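Local coordinates for protein transcriptional regulator ComR (Streptococcus vestibularis F0396, PDB 6HU8) that probably binds DNA as a peptide-responsive transcriptional regulator of the RNPP family that controls competence in streptococci, at residues F223-L234 with V249-H260. Sequence-based numbering, arbitrary orientation.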
ATOM      1  N   PHE A 223      -2.105  -2.641 -22.042  1.00 47.99           N
ATOM      2  CA  PHE A 223      -1.533  -3.985 -22.116  1.00 47.14           C
ATOM      3  C   PHE A 223      -0.009  -4.015 -22.247  1.00 51.70           C
ATOM      4  O   PHE A 223       0.603  -5.093 -22.143  1.00 50.38           O
ATOM      5  CB  PHE A 223      -2.181  -4.764 -23.264  1.00 46.14           C
ATOM      6  CG  PHE A 223      -3.582  -5.219 -22.960  1.00 43.93           C
ATOM      7  CD1 PHE A 223      -3.811  -6.184 -22.001  1.00 42.46           C
ATOM      8  CD2 PHE A 223      -4.665  -4.660 -23.607  1.00 48.47           C
ATOM      9  CE1 PHE A 223      -5.093  -6.601 -21.706  1.00 42.93           C
ATOM     10  CE2 PHE A 223      -5.948  -5.070 -23.315  1.00 49.96           C
ATOM     11  CZ  PHE A 223      -6.159  -6.049 -22.365  1.00 45.71           C
ATOM     12  N   LYS A 224       0.611  -2.848 -22.439  1.00 50.32           N
ATOM     13  CA  LYS A 224       2.071  -2.794 -22.521  1.00 49.65           C
ATOM     14  C   LYS A 224       2.687  -3.291 -21.213  1.00 54.10           C
ATOM     15  O   LYS A 224       2.214  -2.946 -20.132  1.00 49.30           O
ATOM     16  CB  LYS A 224       2.561  -1.380 -22.838  1.00 54.86           C
ATOM     17  CG  LYS A 224       2.237  -0.327 -21.767  1.00 56.31           C
ATOM     18  CD  LYS A 224       3.300   0.769 -21.727  1.00 63.67           C
ATOM     19  CE  LYS A 224       2.798   2.018 -21.003  1.00 59.53           C
ATOM     20  NZ  LYS A 224       1.720   2.692 -21.785  1.00 65.08           N
ATOM     21  N   ASP A 225       3.721  -4.127 -21.334  1.00 54.52           N
ATOM     22  CA  ASP A 225       4.430  -4.717 -20.194  1.00 53.82           C
ATOM     23  C   ASP A 225       3.586  -5.668 -19.328  1.00 53.84           C
ATOM     24  O   ASP A 225       3.989  -5.976 -18.194  1.00 50.79           O
ATOM     25  CB  ASP A 225       5.015  -3.618 -19.288  1.00 56.34           C
ATOM     26  CG  ASP A 225       6.091  -2.805 -19.978  1.00 63.32           C
ATOM     27  OD1 ASP A 225       7.260  -3.255 -19.994  1.00 68.12           O
ATOM     28  OD2 ASP A 225       5.763  -1.717 -20.503  1.00 64.42           O
ATOM     29  N   PHE A 226       2.441  -6.140 -19.835  1.00 49.84           N
ATOM     30  CA  PHE A 226       1.569  -6.981 -19.008  1.00 45.14           C
ATOM     31  C   PHE A 226       2.298  -8.243 -18.536  1.00 45.46           C
ATOM     32  O   PHE A 226       2.196  -8.617 -17.368  1.00 42.46           O
ATOM     33  CB  PHE A 226       0.278  -7.379 -19.743  1.00 44.84           C
ATOM     34  CG  PHE A 226      -0.705  -8.134 -18.871  1.00 43.35           C
ATOM     35  CD1 PHE A 226      -0.632  -9.521 -18.749  1.00 41.98           C
ATOM     36  CD2 PHE A 226      -1.692  -7.460 -18.169  1.00 40.72           C
ATOM     37  CE1 PHE A 226      -1.520 -10.212 -17.938  1.00 39.29           C
ATOM     38  CE2 PHE A 226      -2.587  -8.146 -17.353  1.00 37.34           C
ATOM     39  CZ  PHE A 226      -2.498  -9.527 -17.242  1.00 40.31           C
ATOM     40  N   LEU A 227       3.042  -8.889 -19.431  1.00 43.98           N
ATOM     41  CA  LEU A 227       3.739 -10.119 -19.059  1.00 44.37           C
ATOM     42  C   LEU A 227       4.923  -9.805 -18.154  1.00 44.21           C
ATOM     43  O   LEU A 227       5.396 -10.666 -17.420  1.00 42.77           O
ATOM     44  CB  LEU A 227       4.197 -10.886 -20.300  1.00 46.41           C
ATOM     45  CG  LEU A 227       3.081 -11.405 -21.206  1.00 43.96           C
ATOM     46  CD1 LEU A 227       3.666 -12.115 -22.428  1.00 47.12           C
ATOM     47  CD2 LEU A 227       2.161 -12.339 -20.427  1.00 42.38           C
ATOM     48  N   THR A 228       5.398  -8.568 -18.192  1.00 41.35           N
ATOM     49  CA  THR A 228       6.445  -8.154 -17.262  1.00 46.21           C
ATOM     50  C   THR A 228       5.863  -8.085 -15.845  1.00 44.68           C
ATOM     51  O   THR A 228       6.530  -8.443 -14.862  1.00 41.74           O
ATOM     52  CB  THR A 228       7.069  -6.812 -17.670  1.00 49.03           C
ATOM     53  OG1 THR A 228       7.724  -6.977 -18.931  1.00 52.31           O
ATOM     54  CG2 THR A 228       8.106  -6.375 -16.655  1.00 45.00           C
ATOM     55  N   VAL A 229       4.604  -7.667 -15.746  1.00 41.31           N
ATOM     56  CA  VAL A 229       3.917  -7.703 -14.460  1.00 42.64           C
ATOM     57  C   VAL A 229       3.708  -9.144 -13.999  1.00 39.38           C
ATOM     58  O   VAL A 229       3.914  -9.458 -12.824  1.00 40.39           O
ATOM     59  CB  VAL A 229       2.563  -6.983 -14.509  1.00 40.98           C
ATOM     60  CG1 VAL A 229       1.858  -7.095 -13.172  1.00 36.62           C
ATOM     61  CG2 VAL A 229       2.750  -5.519 -14.896  1.00 44.18           C
ATOM     62  N   ILE A 230       3.308 -10.028 -14.908  1.00 41.91           N
ATOM     63  CA  ILE A 230       3.159 -11.446 -14.546  1.00 41.63           C
ATOM     64  C   ILE A 230       4.476 -11.997 -14.024  1.00 38.05           C
ATOM     65  O   ILE A 230       4.515 -12.718 -13.026  1.00 39.07           O
ATOM     66  CB  ILE A 230       2.680 -12.308 -15.749  1.00 40.71           C
ATOM     67  CG1 ILE A 230       1.299 -11.834 -16.234  1.00 41.26           C
ATOM     68  CG2 ILE A 230       2.689 -13.810 -15.388  1.00 40.06           C
ATOM     69  CD1 ILE A 230       0.199 -11.988 -15.181  1.00 36.40           C
ATOM     70  N   ASP A 231       5.559 -11.645 -14.711  1.00 40.46           N
ATOM     71  CA  ASP A 231       6.892 -12.128 -14.363  1.00 43.43           C
ATOM     72  C   ASP A 231       7.311 -11.690 -12.954  1.00 45.36           C
ATOM     73  O   ASP A 231       7.926 -12.455 -12.190  1.00 39.17           O
ATOM     74  CB  ASP A 231       7.899 -11.632 -15.402  1.00 44.93           C
ATOM     75  CG  ASP A 231       7.862 -12.454 -16.686  1.00 50.02           C
ATOM     76  OD1 ASP A 231       7.461 -13.629 -16.626  1.00 48.40           O
ATOM     77  OD2 ASP A 231       8.233 -11.928 -17.752  1.00 57.48           O
ATOM     78  N   LYS A 232       6.968 -10.457 -12.609  1.00 43.40           N
ATOM     79  CA  LYS A 232       7.334  -9.932 -11.302  1.00 42.06           C
ATOM     80  C   LYS A 232       6.529 -10.651 -10.229  1.00 43.88           C
ATOM     81  O   LYS A 232       7.069 -11.035  -9.184  1.00 39.93           O
ATOM     82  CB  LYS A 232       7.104  -8.422 -11.229  1.00 41.84           C
ATOM     83  CG  LYS A 232       7.768  -7.761 -10.004  1.00 41.94           C
ATOM     84  CD  LYS A 232       9.233  -7.469 -10.263  1.00 42.81           C
ATOM     85  CE  LYS A 232       9.883  -6.701  -9.104  1.00 44.34           C
ATOM     86  NZ  LYS A 232      10.817  -5.667  -9.621  1.00 46.92           N
ATOM     87  N   LEU A 233       5.237 -10.847 -10.500  1.00 39.64           N
ATOM     88  CA  LEU A 233       4.372 -11.581  -9.578  1.00 39.71           C
ATOM     89  C   LEU A 233       4.927 -12.972  -9.255  1.00 41.62           C
ATOM     90  O   LEU A 233       4.956 -13.389  -8.088  1.00 40.29           O
ATOM     91  CB  LEU A 233       2.966 -11.708 -10.161  1.00 39.45           C
ATOM     92  CG  LEU A 233       2.078 -10.482 -10.056  1.00 40.22           C
ATOM     93  CD1 LEU A 233       1.028 -10.603 -11.136  1.00 37.09           C
ATOM     94  CD2 LEU A 233       1.443 -10.429  -8.675  1.00 37.32           C
ATOM     95  N   LEU A 234       5.374 -13.682 -10.290  1.00 38.25           N
ATOM     96  CA  LEU A 234       5.933 -15.013 -10.116  1.00 40.76           C
ATOM     97  C   LEU A 234       7.273 -14.933  -9.379  1.00 43.43           C
ATOM     98  O   LEU A 234       7.598 -15.805  -8.563  1.00 46.23           O
ATOM     99  CB  LEU A 234       6.096 -15.716 -11.475  1.00 36.60           C
ATOM    100  CG  LEU A 234       4.811 -16.082 -12.225  1.00 39.06           C
ATOM    101  CD1 LEU A 234       5.119 -16.825 -13.516  1.00 39.20           C
ATOM    102  CD2 LEU A 234       3.894 -16.921 -11.353  1.00 40.97           C
ATOM    103  N   VAL A 249      -2.405 -15.653 -10.222  1.00 32.50           N
ATOM    104  CA  VAL A 249      -1.493 -15.097 -11.219  1.00 34.81           C
ATOM    105  C   VAL A 249      -1.731 -15.720 -12.591  1.00 38.16           C
ATOM    106  O   VAL A 249      -1.839 -15.016 -13.603  1.00 37.07           O
ATOM    107  CB  VAL A 249      -0.023 -15.294 -10.790  1.00 35.45           C
ATOM    108  CG1 VAL A 249       0.911 -14.760 -11.855  1.00 36.26           C
ATOM    109  CG2 VAL A 249       0.236 -14.577  -9.453  1.00 33.22           C
ATOM    110  N   TYR A 250      -1.822 -17.045 -12.635  1.00 34.19           N
ATOM    111  CA  TYR A 250      -2.081 -17.723 -13.906  1.00 37.17           C
ATOM    112  C   TYR A 250      -3.492 -17.462 -14.456  1.00 38.12           C
ATOM    113  O   TYR A 250      -3.717 -17.522 -15.676  1.00 36.31           O
ATOM    114  CB  TYR A 250      -1.815 -19.218 -13.753  1.00 37.20           C
ATOM    115  CG  TYR A 250      -0.330 -19.467 -13.680  1.00 34.90           C
ATOM    116  CD1 TYR A 250       0.473 -19.260 -14.791  1.00 38.45           C
ATOM    117  CD2 TYR A 250       0.273 -19.866 -12.502  1.00 35.92           C
ATOM    118  CE1 TYR A 250       1.832 -19.457 -14.737  1.00 39.74           C
ATOM    119  CE2 TYR A 250       1.640 -20.056 -12.436  1.00 40.48           C
ATOM    120  CZ  TYR A 250       2.408 -19.858 -13.566  1.00 39.90           C
ATOM    121  OH  TYR A 250       3.768 -20.048 -13.508  1.00 47.77           O
ATOM    122  N   ILE A 251      -4.438 -17.155 -13.576  1.00 35.04           N
ATOM    123  CA  ILE A 251      -5.780 -16.782 -14.038  1.00 32.73           C
ATOM    124  C   ILE A 251      -5.710 -15.459 -14.811  1.00 35.94           C
ATOM    125  O   ILE A 251      -6.288 -15.341 -15.898  1.00 34.14           O
ATOM    126  CB  ILE A 251      -6.782 -16.656 -12.860  1.00 35.55           C
ATOM    127  CG1 ILE A 251      -7.136 -18.034 -12.291  1.00 36.61           C
ATOM    128  CG2 ILE A 251      -8.055 -15.912 -13.295  1.00 36.35           C
ATOM    129  CD1 ILE A 251      -8.008 -17.967 -11.020  1.00 36.21           C
ATOM    130  N   LEU A 252      -4.998 -14.473 -14.266  1.00 32.97           N
ATOM    131  CA  LEU A 252      -4.794 -13.191 -14.962  1.00 38.90           C
ATOM    132  C   LEU A 252      -4.069 -13.366 -16.293  1.00 39.24           C
ATOM    133  O   LEU A 252      -4.448 -12.742 -17.287  1.00 38.33           O
ATOM    134  CB  LEU A 252      -4.006 -12.198 -14.091  1.00 33.13           C
ATOM    135  CG  LEU A 252      -4.740 -11.516 -12.941  1.00 38.15           C
ATOM    136  CD1 LEU A 252      -3.739 -10.962 -11.915  1.00 39.62           C
ATOM    137  CD2 LEU A 252      -5.620 -10.381 -13.493  1.00 40.16           C
ATOM    138  N   GLU A 253      -3.026 -14.196 -16.325  1.00 35.46           N
ATOM    139  CA  GLU A 253      -2.331 -14.441 -17.592  1.00 37.47           C
ATOM    140  C   GLU A 253      -3.268 -15.107 -18.618  1.00 41.36           C
ATOM    141  O   GLU A 253      -3.186 -14.843 -19.830  1.00 38.59           O
ATOM    142  CB  GLU A 253      -1.077 -15.305 -17.386  1.00 40.43           C
ATOM    143  CG  GLU A 253      -0.182 -15.313 -18.632  1.00 42.98           C
ATOM    144  CD  GLU A 253       1.122 -16.060 -18.460  1.00 44.73           C
ATOM    145  OE1 GLU A 253       1.791 -16.302 -19.483  1.00 41.75           O
ATOM    146  OE2 GLU A 253       1.490 -16.393 -17.312  1.00 45.85           O
ATOM    147  N   ALA A 254      -4.165 -15.962 -18.134  1.00 32.97           N
ATOM    148  CA  ALA A 254      -5.160 -16.576 -18.998  1.00 36.15           C
ATOM    149  C   ALA A 254      -6.128 -15.544 -19.586  1.00 34.91           C
ATOM    150  O   ALA A 254      -6.449 -15.599 -20.780  1.00 34.03           O
ATOM    151  CB  ALA A 254      -5.930 -17.649 -18.230  1.00 36.01           C
ATOM    152  N   LYS A 255      -6.583 -14.614 -18.750  1.00 32.84           N
ATOM    153  CA  LYS A 255      -7.526 -13.582 -19.175  1.00 37.35           C
ATOM    154  C   LYS A 255      -6.885 -12.645 -20.193  1.00 39.16           C
ATOM    155  O   LYS A 255      -7.537 -12.202 -21.146  1.00 39.00           O
ATOM    156  CB  LYS A 255      -8.047 -12.796 -17.960  1.00 37.29           C
ATOM    157  CG  LYS A 255      -9.283 -13.453 -17.322  1.00 35.48           C
ATOM    158  CD  LYS A 255      -9.344 -13.241 -15.832  1.00 43.67           C
ATOM    159  CE  LYS A 255     -10.778 -13.040 -15.350  1.00 48.89           C
ATOM    160  NZ  LYS A 255     -11.737 -14.104 -15.725  1.00 36.77           N
ATOM    161  N   TYR A 256      -5.607 -12.349 -19.987  1.00 36.47           N
ATOM    162  CA  TYR A 256      -4.815 -11.584 -20.952  1.00 40.74           C
ATOM    163  C   TYR A 256      -4.745 -12.271 -22.333  1.00 41.34           C
ATOM    164  O   TYR A 256      -5.024 -11.645 -23.378  1.00 41.02           O
ATOM    165  CB  TYR A 256      -3.406 -11.362 -20.394  1.00 37.29           C
ATOM    166  CG  TYR A 256      -2.435 -10.831 -21.421  1.00 37.49           C
ATOM    167  CD1 TYR A 256      -2.465  -9.494 -21.812  1.00 39.53           C
ATOM    168  CD2 TYR A 256      -1.499 -11.670 -22.014  1.00 43.57           C
ATOM    169  CE1 TYR A 256      -1.579  -9.009 -22.764  1.00 39.28           C
ATOM    170  CE2 TYR A 256      -0.620 -11.199 -22.962  1.00 42.46           C
ATOM    171  CZ  TYR A 256      -0.666  -9.873 -23.336  1.00 41.27           C
ATOM    172  OH  TYR A 256       0.219  -9.415 -24.276  1.00 46.54           O
ATOM    173  N   GLU A 257      -4.367 -13.551 -22.338  1.00 37.76           N
ATOM    174  CA  GLU A 257      -4.291 -14.327 -23.580  1.00 36.37           C
ATOM    175  C   GLU A 257      -5.643 -14.386 -24.291  1.00 41.14           C
ATOM    176  O   GLU A 257      -5.719 -14.227 -25.512  1.00 41.54           O
ATOM    177  CB  GLU A 257      -3.777 -15.750 -23.310  1.00 38.21           C
ATOM    178  CG  GLU A 257      -2.320 -15.807 -22.915  1.00 34.79           C
ATOM    179  CD  GLU A 257      -1.369 -15.415 -24.047  1.00 44.73           C
ATOM    180  OE1 GLU A 257      -0.172 -15.185 -23.748  1.00 42.87           O
ATOM    181  OE2 GLU A 257      -1.807 -15.352 -25.226  1.00 43.05           O
ATOM    182  N   LEU A 258      -6.702 -14.624 -23.525  1.00 38.78           N
ATOM    183  CA  LEU A 258      -8.069 -14.605 -24.043  1.00 39.88           C
ATOM    184  C   LEU A 258      -8.460 -13.253 -24.641  1.00 40.43           C
ATOM    185  O   LEU A 258      -8.833 -13.162 -25.814  1.00 41.81           O
ATOM    186  CB  LEU A 258      -9.053 -14.927 -22.926  1.00 43.70           C
ATOM    187  CG  LEU A 258      -9.887 -16.192 -22.911  1.00 47.61           C
ATOM    188  CD1 LEU A 258     -11.066 -15.913 -22.004  1.00 46.71           C
ATOM    189  CD2 LEU A 258     -10.343 -16.592 -24.304  1.00 47.12           C
ATOM    190  N   ILE A 259      -8.419 -12.214 -23.810  1.00 39.96           N
ATOM    191  CA  ILE A 259      -8.958 -10.915 -24.189  1.00 41.86           C
ATOM    192  C   ILE A 259      -8.057 -10.186 -25.163  1.00 45.89           C
ATOM    193  O   ILE A 259      -8.529  -9.617 -26.159  1.00 42.75           O
ATOM    194  CB  ILE A 259      -9.176 -10.002 -22.963  1.00 42.96           C
ATOM    195  CG1 ILE A 259     -10.225 -10.603 -22.025  1.00 42.30           C
ATOM    196  CG2 ILE A 259      -9.573  -8.592 -23.407  1.00 43.85           C
ATOM    197  CD1 ILE A 259     -10.494  -9.747 -20.803  1.00 38.65           C
ATOM    198  N   HIS A 260      -6.757 -10.183 -24.888  1.00 40.31           N
ATOM    199  CA  HIS A 260      -5.877  -9.395 -25.732  1.00 43.58           C
ATOM    200  C   HIS A 260      -5.389 -10.147 -26.983  1.00 42.87           C
ATOM    201  O   HIS A 260      -5.274  -9.557 -28.058  1.00 41.20           O
ATOM    202  CB  HIS A 260      -4.683  -8.889 -24.941  1.00 43.01           C
ATOM    203  CG  HIS A 260      -3.858  -7.900 -25.691  1.00 42.79           C
ATOM    204  ND1 HIS A 260      -4.361  -6.692 -26.122  1.00 42.64           N
ATOM    205  CD2 HIS A 260      -2.567  -7.936 -26.100  1.00 44.70           C
ATOM    206  CE1 HIS A 260      -3.419  -6.024 -26.758  1.00 47.20           C
ATOM    207  NE2 HIS A 260      -2.321  -6.758 -26.765  1.00 43.01           N
TER
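Y256 is the main knob of this contact, filling a hollow lined by F223, F226 and L227. Helices 226-240 and 246-261 form an antiparallel hairpin in the tetratricopeptide-type domain. The axes of 226-234 and 249-260 make 168° and come within 10.4 Å. The Y256 ring lies almost parallel to that of F226, with planes at 8°, but the two are slid apart and barely overlap. CG of Y256 is anti to the backbone N (chi1 168°), and its ring passes F226 in the opposite direction. F226 CE1 reaches the root of the tyrosine, 3.3 Å from Y256 CB. L227 crosses the tyrosine at about a right angle, with CD2 3.9 Å from Y256 CE2. F223 comes to the edge of the same ring, CD1 in its plane. F223 also stacks, offset, on H260, and with F226 and Y256 they make an aromatic cluster. In the stack each CB sits over the face of the other ring. At the other end the packing is mainly aliphatic. V249 fits between L233 and L234, its CG1 3.7 Å from L234 CD2. I230 lies against V249 and L252, and its CG2 is 3.4 Å from E253 OE2. No hydrogen bond joins the segments. Helix 200-219 touches F226 and L233; helix 264-279 touches E253. L234 ends across the phenol of Y250, with CD1 3.5 Å from Y250 OH.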